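Long-range contact in glucose-resistance amylase regulator (Weissella paramesenteroides ATCC 33313, PDB 4RK6), which binds glucose and, as a member of the LacI family of regulators, probably controls transcription by binding DNA: residues 110-119 and 145-156. Residues are numbered along the deposited sequence; the frame is centred on the assembly and turned at random. Where two conformers were deposited one is given.
With GLC (alpha-D-glucopyranose), chain C.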
ATOM      1  N   GLU A 110       8.413  -9.826  19.387  1.00 22.18           N
ATOM      2  CA  GLU A 110       8.122 -10.911  18.447  1.00 22.26           C
ATOM      3  C   GLU A 110       7.675 -12.199  19.133  1.00 25.82           C
ATOM      4  O   GLU A 110       6.713 -12.824  18.698  1.00 25.05           O
ATOM      5  CB  GLU A 110       9.313 -11.164  17.517  1.00 23.43           C
ATOM      6  CG  GLU A 110       9.481 -10.128  16.420  1.00 23.44           C
ATOM      7  CD  GLU A 110       8.591 -10.393  15.204  1.00 25.98           C
ATOM      8  OE1 GLU A 110       7.939 -11.461  15.121  1.00 23.92           O
ATOM      9  OE2 GLU A 110       8.587  -9.535  14.316  1.00 25.43           O
ATOM     10  N   PHE A 111       8.337 -12.607  20.216  1.00 22.58           N
ATOM     11  CA  PHE A 111       7.911 -13.831  20.856  1.00 24.10           C
ATOM     12  C   PHE A 111       6.531 -13.683  21.490  1.00 24.60           C
ATOM     13  O   PHE A 111       5.724 -14.603  21.432  1.00 26.10           O
ATOM     14  CB  PHE A 111       8.918 -14.350  21.886  1.00 31.89           C
ATOM     15  CG  PHE A 111       8.493 -15.650  22.489  1.00 27.07           C
ATOM     16  CD1 PHE A 111       8.643 -16.841  21.778  1.00 24.74           C
ATOM     17  CD2 PHE A 111       7.858 -15.678  23.722  1.00 30.23           C
ATOM     18  CE1 PHE A 111       8.191 -18.033  22.300  1.00 37.36           C
ATOM     19  CE2 PHE A 111       7.414 -16.874  24.251  1.00 35.67           C
ATOM     20  CZ  PHE A 111       7.582 -18.051  23.540  1.00 33.00           C
ATOM     21  N   GLU A 112       6.270 -12.543  22.118  1.00 24.08           N
ATOM     22  CA  GLU A 112       4.958 -12.309  22.718  1.00 24.24           C
ATOM     23  C   GLU A 112       3.853 -12.352  21.674  1.00 26.50           C
ATOM     24  O   GLU A 112       2.778 -12.930  21.931  1.00 25.96           O
ATOM     25  CB  GLU A 112       4.937 -10.967  23.434  1.00 29.76           C
ATOM     26  CG  GLU A 112       3.738 -10.740  24.335  1.00 48.38           C
ATOM     27  CD  GLU A 112       3.802  -9.397  25.048  1.00133.20           C
ATOM     28  OE1 GLU A 112       2.811  -8.642  24.981  1.00 83.90           O
ATOM     29  OE2 GLU A 112       4.844  -9.084  25.666  1.00 71.06           O
HETATM   30  N   MSE A 113       4.092 -11.726  20.513  1.00 24.55           N
HETATM   31  CA  MSE A 113       3.097 -11.768  19.411  1.00 23.90           C
HETATM   32  C   MSE A 113       2.810 -13.182  19.052  1.00 25.29           C
HETATM   33  O   MSE A 113       1.648 -13.621  19.065  1.00 23.81           O
HETATM   34  CB  MSE A 113       3.557 -11.054  18.144  1.00 25.18           C
HETATM   35  CG  MSE A 113       3.570  -9.541  18.313  1.00 29.34           C
HETATM   36 SE   MSE A 113       3.649  -8.698  16.538  1.00 26.38          SE
HETATM   37  CE  MSE A 113       5.572  -9.021  16.192  1.00 25.14           C
HETATM   38  N   MSE A 114       3.864 -13.939  18.760  1.00 22.20           N
HETATM   39  CA  MSE A 114       3.688 -15.319  18.300  1.00 21.88           C
HETATM   40  C   MSE A 114       3.074 -16.190  19.350  1.00 23.23           C
HETATM   41  O   MSE A 114       2.181 -16.994  19.072  1.00 23.15           O
HETATM   42  CB  MSE A 114       5.010 -15.933  17.878  1.00 22.45           C
HETATM   43  CG  MSE A 114       4.843 -17.347  17.341  1.00 23.22           C
HETATM   44 SE   MSE A 114       3.868 -17.342  15.621  1.00 26.76          SE
HETATM   45  CE  MSE A 114       5.202 -16.343  14.615  1.00 25.03           C
ATOM     46  N   ASN A 115       3.560 -16.066  20.573  1.00 26.49           N
ATOM     47  CA  ASN A 115       3.033 -16.855  21.649  1.00 25.09           C
ATOM     48  C   ASN A 115       1.549 -16.558  21.943  1.00 22.33           C
ATOM     49  O   ASN A 115       0.794 -17.472  22.236  1.00 25.94           O
ATOM     50  CB  ASN A 115       3.886 -16.675  22.885  1.00 27.16           C
ATOM     51  CG  ASN A 115       3.582 -17.695  23.926  1.00 28.05           C
ATOM     52  OD1 ASN A 115       3.764 -18.894  23.704  1.00 29.66           O
ATOM     53  ND2 ASN A 115       3.069 -17.241  25.066  1.00 29.05           N
ATOM     54  N   SER A 116       1.125 -15.307  21.813  1.00 21.50           N
ATOM     55  CA  SER A 116      -0.285 -14.961  21.988  0.50 23.02           C
ATOM     56  C   SER A 116      -1.148 -15.673  20.942  1.00 24.10           C
ATOM     57  O   SER A 116      -2.235 -16.093  21.220  1.00 22.84           O
ATOM     58  CB  SER A 116      -0.511 -13.443  21.947  0.50 27.35           C
ATOM     59  OG  SER A 116      -0.448 -12.913  20.629  0.50 27.30           O
ATOM     60  N   ILE A 117      -0.646 -15.812  19.728  1.00 22.39           N
ATOM     61  CA  ILE A 117      -1.450 -16.419  18.670  1.00 21.33           C
ATOM     62  C   ILE A 117      -1.561 -17.921  18.897  1.00 23.62           C
ATOM     63  O   ILE A 117      -2.620 -18.487  18.788  1.00 22.52           O
ATOM     64  CB  ILE A 117      -0.852 -16.156  17.269  1.00 23.67           C
ATOM     65  CG1 ILE A 117      -0.826 -14.649  16.976  1.00 20.46           C
ATOM     66  CG2 ILE A 117      -1.627 -16.935  16.220  1.00 21.41           C
ATOM     67  CD1 ILE A 117      -0.005 -14.285  15.755  1.00 25.37           C
ATOM     68  N   VAL A 118      -0.438 -18.556  19.220  1.00 21.79           N
ATOM     69  CA  VAL A 118      -0.417 -19.986  19.459  1.00 21.56           C
ATOM     70  C   VAL A 118      -1.290 -20.309  20.664  1.00 24.32           C
ATOM     71  O   VAL A 118      -2.076 -21.243  20.636  1.00 22.97           O
ATOM     72  CB  VAL A 118       1.033 -20.465  19.673  1.00 21.04           C
ATOM     73  CG1 VAL A 118       1.057 -21.883  20.228  1.00 24.14           C
ATOM     74  CG2 VAL A 118       1.813 -20.390  18.389  1.00 26.93           C
ATOM     75  N   ASP A 119      -1.182 -19.509  21.723  1.00 22.76           N
ATOM     76  CA  ASP A 119      -2.012 -19.728  22.906  1.00 22.86           C
ATOM     77  C   ASP A 119      -3.519 -19.690  22.593  1.00 25.43           C
ATOM     78  O   ASP A 119      -4.299 -20.536  23.037  1.00 23.32           O
ATOM     79  CB  ASP A 119      -1.677 -18.701  23.979  1.00 27.30           C
ATOM     80  CG  ASP A 119      -2.000 -19.199  25.357  1.00 49.97           C
ATOM     81  OD1 ASP A 119      -1.444 -20.239  25.773  1.00 39.68           O
ATOM     82  OD2 ASP A 119      -2.830 -18.561  26.015  1.00 40.82           O
ATOM     83  N   ARG A 145      10.305 -15.487  13.178  1.00 24.56           N
ATOM     84  CA  ARG A 145       8.967 -16.056  13.375  1.00 23.95           C
ATOM     85  C   ARG A 145       8.933 -17.570  13.346  1.00 21.84           C
ATOM     86  O   ARG A 145       8.247 -18.183  14.143  1.00 23.35           O
ATOM     87  CB  ARG A 145       7.985 -15.441  12.389  1.00 24.77           C
ATOM     88  CG  ARG A 145       7.813 -13.978  12.759  1.00 27.02           C
ATOM     89  CD  ARG A 145       6.743 -13.213  11.999  1.00 26.03           C
ATOM     90  NE  ARG A 145       6.705 -11.873  12.578  1.00 27.04           N
ATOM     91  CZ  ARG A 145       6.119 -10.811  12.037  1.00 24.70           C
ATOM     92  NH1 ARG A 145       5.457 -10.894  10.883  1.00 24.93           N
ATOM     93  NH2 ARG A 145       6.223  -9.641  12.662  1.00 24.71           N
ATOM     94  N   ARG A 146       9.649 -18.167  12.408  1.00 23.81           N
ATOM     95  CA  ARG A 146       9.826 -19.615  12.373  1.00 27.05           C
ATOM     96  C   ARG A 146      10.302 -20.139  13.734  1.00 22.18           C
ATOM     97  O   ARG A 146       9.722 -21.081  14.300  1.00 23.99           O
ATOM     98  CB  ARG A 146      10.863 -19.955  11.294  1.00 23.30           C
ATOM     99  CG  ARG A 146      11.171 -21.429  11.126  1.00 28.03           C
ATOM    100  CD  ARG A 146      12.491 -21.633  10.398  1.00 28.11           C
ATOM    101  NE  ARG A 146      12.798 -23.055  10.237  1.00 25.31           N
ATOM    102  CZ  ARG A 146      12.675 -23.755   9.105  1.00 26.93           C
ATOM    103  NH1 ARG A 146      12.269 -23.194   7.969  1.00 27.99           N
ATOM    104  NH2 ARG A 146      13.001 -25.042   9.103  1.00 31.00           N
ATOM    105  N   THR A 147      11.370 -19.530  14.239  1.00 23.18           N
ATOM    106  CA  THR A 147      11.935 -19.958  15.513  1.00 21.42           C
ATOM    107  C   THR A 147      10.974 -19.755  16.685  1.00 24.69           C
ATOM    108  O   THR A 147      10.789 -20.652  17.502  1.00 24.38           O
ATOM    109  CB  THR A 147      13.304 -19.309  15.725  1.00 30.82           C
ATOM    110  OG1 THR A 147      14.196 -19.908  14.782  1.00 25.65           O
ATOM    111  CG2 THR A 147      13.800 -19.536  17.125  1.00 30.70           C
ATOM    112  N   ASN A 148      10.307 -18.600  16.740  1.00 23.61           N
ATOM    113  CA  ASN A 148       9.348 -18.361  17.823  1.00 21.65           C
ATOM    114  C   ASN A 148       8.118 -19.255  17.762  1.00 22.39           C
ATOM    115  O   ASN A 148       7.597 -19.672  18.793  1.00 25.62           O
ATOM    116  CB  ASN A 148       8.942 -16.892  17.852  1.00 21.64           C
ATOM    117  CG  ASN A 148      10.032 -15.997  18.372  1.00 26.58           C
ATOM    118  OD1 ASN A 148      10.916 -16.419  19.141  1.00 28.09           O
ATOM    119  ND2 ASN A 148       9.995 -14.756  17.961  1.00 29.74           N
ATOM    120  N   PHE A 149       7.664 -19.562  16.545  1.00 22.38           N
ATOM    121  CA  PHE A 149       6.541 -20.483  16.349  1.00 20.06           C
ATOM    122  C   PHE A 149       6.895 -21.839  16.898  1.00 24.22           C
ATOM    123  O   PHE A 149       6.143 -22.420  17.660  1.00 23.89           O
ATOM    124  CB  PHE A 149       6.199 -20.563  14.862  1.00 25.67           C
ATOM    125  CG  PHE A 149       5.126 -21.568  14.524  1.00 25.50           C
ATOM    126  CD1 PHE A 149       3.864 -21.488  15.101  1.00 25.06           C
ATOM    127  CD2 PHE A 149       5.374 -22.582  13.616  1.00 24.58           C
ATOM    128  CE1 PHE A 149       2.868 -22.407  14.787  1.00 22.43           C
ATOM    129  CE2 PHE A 149       4.376 -23.487  13.272  1.00 22.63           C
ATOM    130  CZ  PHE A 149       3.128 -23.421  13.882  1.00 23.29           C
ATOM    131  N   ILE A 150       8.065 -22.332  16.514  1.00 25.49           N
ATOM    132  CA  ILE A 150       8.503 -23.629  16.986  1.00 22.95           C
ATOM    133  C   ILE A 150       8.649 -23.659  18.518  1.00 24.58           C
ATOM    134  O   ILE A 150       8.157 -24.592  19.176  1.00 28.52           O
ATOM    135  CB  ILE A 150       9.760 -24.112  16.236  1.00 26.44           C
ATOM    136  CG1 ILE A 150       9.371 -24.409  14.785  1.00 26.21           C
ATOM    137  CG2 ILE A 150      10.289 -25.398  16.887  1.00 29.21           C
ATOM    138  CD1 ILE A 150      10.521 -24.416  13.819  1.00 27.92           C
ATOM    139  N   LYS A 151       9.262 -22.630  19.080  1.00 27.25           N
ATOM    140  CA  LYS A 151       9.440 -22.519  20.539  1.00 25.15           C
ATOM    141  C   LYS A 151       8.091 -22.510  21.245  1.00 27.69           C
ATOM    142  O   LYS A 151       7.874 -23.239  22.208  1.00 27.80           O
ATOM    143  CB  LYS A 151      10.211 -21.251  20.884  1.00 28.31           C
ATOM    144  CG  LYS A 151      10.425 -21.029  22.389  1.00 32.65           C
ATOM    145  CD  LYS A 151      11.174 -19.736  22.681  1.00 44.11           C
ATOM    146  CE  LYS A 151      11.661 -19.659  24.127  1.00 78.69           C
ATOM    147  NZ  LYS A 151      10.659 -20.104  25.137  1.00 66.99           N
ATOM    148  N   SER A 152       7.158 -21.704  20.741  1.00 26.36           N
ATOM    149  CA  SER A 152       5.850 -21.601  21.372  1.00 23.95           C
ATOM    150  C   SER A 152       5.078 -22.930  21.309  1.00 22.41           C
ATOM    151  O   SER A 152       4.459 -23.350  22.288  1.00 26.63           O
ATOM    152  CB  SER A 152       5.027 -20.462  20.746  1.00 27.77           C
ATOM    153  OG  SER A 152       3.770 -20.368  21.395  1.00 27.31           O
HETATM  154  N   MSE A 153       5.116 -23.591  20.162  1.00 22.91           N
HETATM  155  CA  MSE A 153       4.400 -24.837  19.981  1.00 24.96           C
HETATM  156  C   MSE A 153       4.977 -25.868  20.924  1.00 28.88           C
HETATM  157  O   MSE A 153       4.235 -26.584  21.592  1.00 26.08           O
HETATM  158  CB  MSE A 153       4.476 -25.336  18.542  1.00 24.40           C
HETATM  159  CG  MSE A 153       3.717 -24.447  17.545  1.00 27.02           C
HETATM  160 SE   MSE A 153       1.796 -24.783  17.651  1.00 28.13          SE
HETATM  161  CE  MSE A 153       1.710 -26.460  16.624  1.00 26.27           C
ATOM    162  N   THR A 154       6.304 -25.945  20.987  1.00 26.51           N
ATOM    163  CA  THR A 154       6.935 -26.918  21.883  1.00 33.33           C
ATOM    164  C   THR A 154       6.766 -26.540  23.368  1.00 34.45           C
ATOM    165  O   THR A 154       6.584 -27.438  24.187  1.00 30.30           O
ATOM    166  CB  THR A 154       8.407 -27.177  21.501  1.00 34.45           C
ATOM    167  OG1 THR A 154       9.153 -25.968  21.548  1.00 36.85           O
ATOM    168  CG2 THR A 154       8.514 -27.740  20.109  1.00 28.83           C
ATOM    169  N   ASP A 155       6.765 -25.240  23.710  1.00 29.89           N
ATOM    170  CA  ASP A 155       6.436 -24.773  25.087  1.00 32.50           C
ATOM    171  C   ASP A 155       5.039 -25.237  25.535  1.00 34.83           C
ATOM    172  O   ASP A 155       4.786 -25.420  26.724  1.00 32.87           O
ATOM    173  CB  ASP A 155       6.455 -23.243  25.197  1.00 34.33           C
ATOM    174  CG  ASP A 155       7.862 -22.634  25.213  1.00 49.70           C
ATOM    175  OD1 ASP A 155       8.871 -23.322  25.423  1.00 37.58           O
ATOM    176  OD2 ASP A 155       7.948 -21.407  25.025  1.00 39.81           O
ATOM    177  N   HIS A 156       4.129 -25.396  24.573  1.00 26.16           N
ATOM    178  CA  HIS A 156       2.754 -25.861  24.807  1.00 30.32           C
ATOM    179  C   HIS A 156       2.616 -27.392  24.712  1.00 29.19           C
ATOM    180  O   HIS A 156       1.501 -27.929  24.624  1.00 34.25           O
ATOM    181  CB  HIS A 156       1.799 -25.186  23.792  1.00 36.13           C
ATOM    182  CG  HIS A 156       1.460 -23.764  24.121  1.00 28.07           C
ATOM    183  ND1 HIS A 156       2.269 -22.699  23.778  1.00 30.99           N
ATOM    184  CD2 HIS A 156       0.383 -23.233  24.748  1.00 25.96           C
ATOM    185  CE1 HIS A 156       1.705 -21.573  24.185  1.00 32.23           C
ATOM    186  NE2 HIS A 156       0.564 -21.871  24.783  1.00 30.80           N
TER
HETATM  187  C1  GLC C 401       8.517  -6.756   8.417  1.00 48.41           C
HETATM  188  C2  GLC C 401       8.334  -6.286   9.860  1.00 29.09           C
HETATM  189  C3  GLC C 401       7.346  -7.128  10.641  1.00 25.54           C
HETATM  190  C4  GLC C 401       6.081  -7.344   9.805  1.00 19.81           C
HETATM  191  C5  GLC C 401       6.485  -8.068   8.521  1.00 28.21           C
HETATM  192  C6  GLC C 401       5.287  -8.309   7.605  1.00 23.10           C
HETATM  193  O1  GLC C 401       9.414  -7.797   8.448  1.00 33.22           O
HETATM  194  O2  GLC C 401       9.574  -6.325  10.564  1.00 30.58           O
HETATM  195  O3  GLC C 401       7.056  -6.385  11.819  1.00 25.92           O
HETATM  196  O4  GLC C 401       5.136  -8.053  10.547  1.00 22.26           O
HETATM  197  O5  GLC C 401       7.371  -7.279   7.771  1.00 30.84           O
HETATM  198  O6  GLC C 401       4.703  -7.108   7.210  1.00 26.12           O
HETATM  199  O   HOH W   1       7.629 -13.875  16.290  1.00 24.45           O
HETATM  200  O   HOH W   2       5.252 -20.170  25.668  1.00 37.33           O
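R145 grips E110 side-on at the sugar end of two helices: NE meets the syn lone pair of OE1 almost straight (2.9 Å, 177°), while NH2 takes OE2 at a more bent angle. The extended R145 chain also sends NH1 and NH2 to O4 of the bound glucose, so E110 is a second-shell residue fixing the guanidinium that holds the sugar. One water joins E110 OE1 to N148 ND2.

At the far end, H156 NE2 donates in its ring plane to the anti lone pair of D119 OD1 (2.8 Å), and ND1 donates to S152 O, so both ring nitrogens are bonded and the ring's rotation is set. S152 OG donates to N115 OD1 (2.7 Å).

Among apolar contacts, V118 CG1 lies over the H156 ring face, 4.2 Å from its centroid. M114 SE packs on F149 CB at 4.0 Å.

Two knobs fill holes: S152 among F111, M114, N115 and V118, and F111 among N148, K151, S152 and D155, its CE1 3.5 Å from K151 CD.

The axes of helical segments 110-119 and 145-155 approach to 9.0 Å, crossing at -47°. M114 and F149 pack onto strands 129-132 and 192-195 of the periplasmic-binding-protein-like fold, V118 onto 192-195, and F149 and M153 also reach strand 163-166.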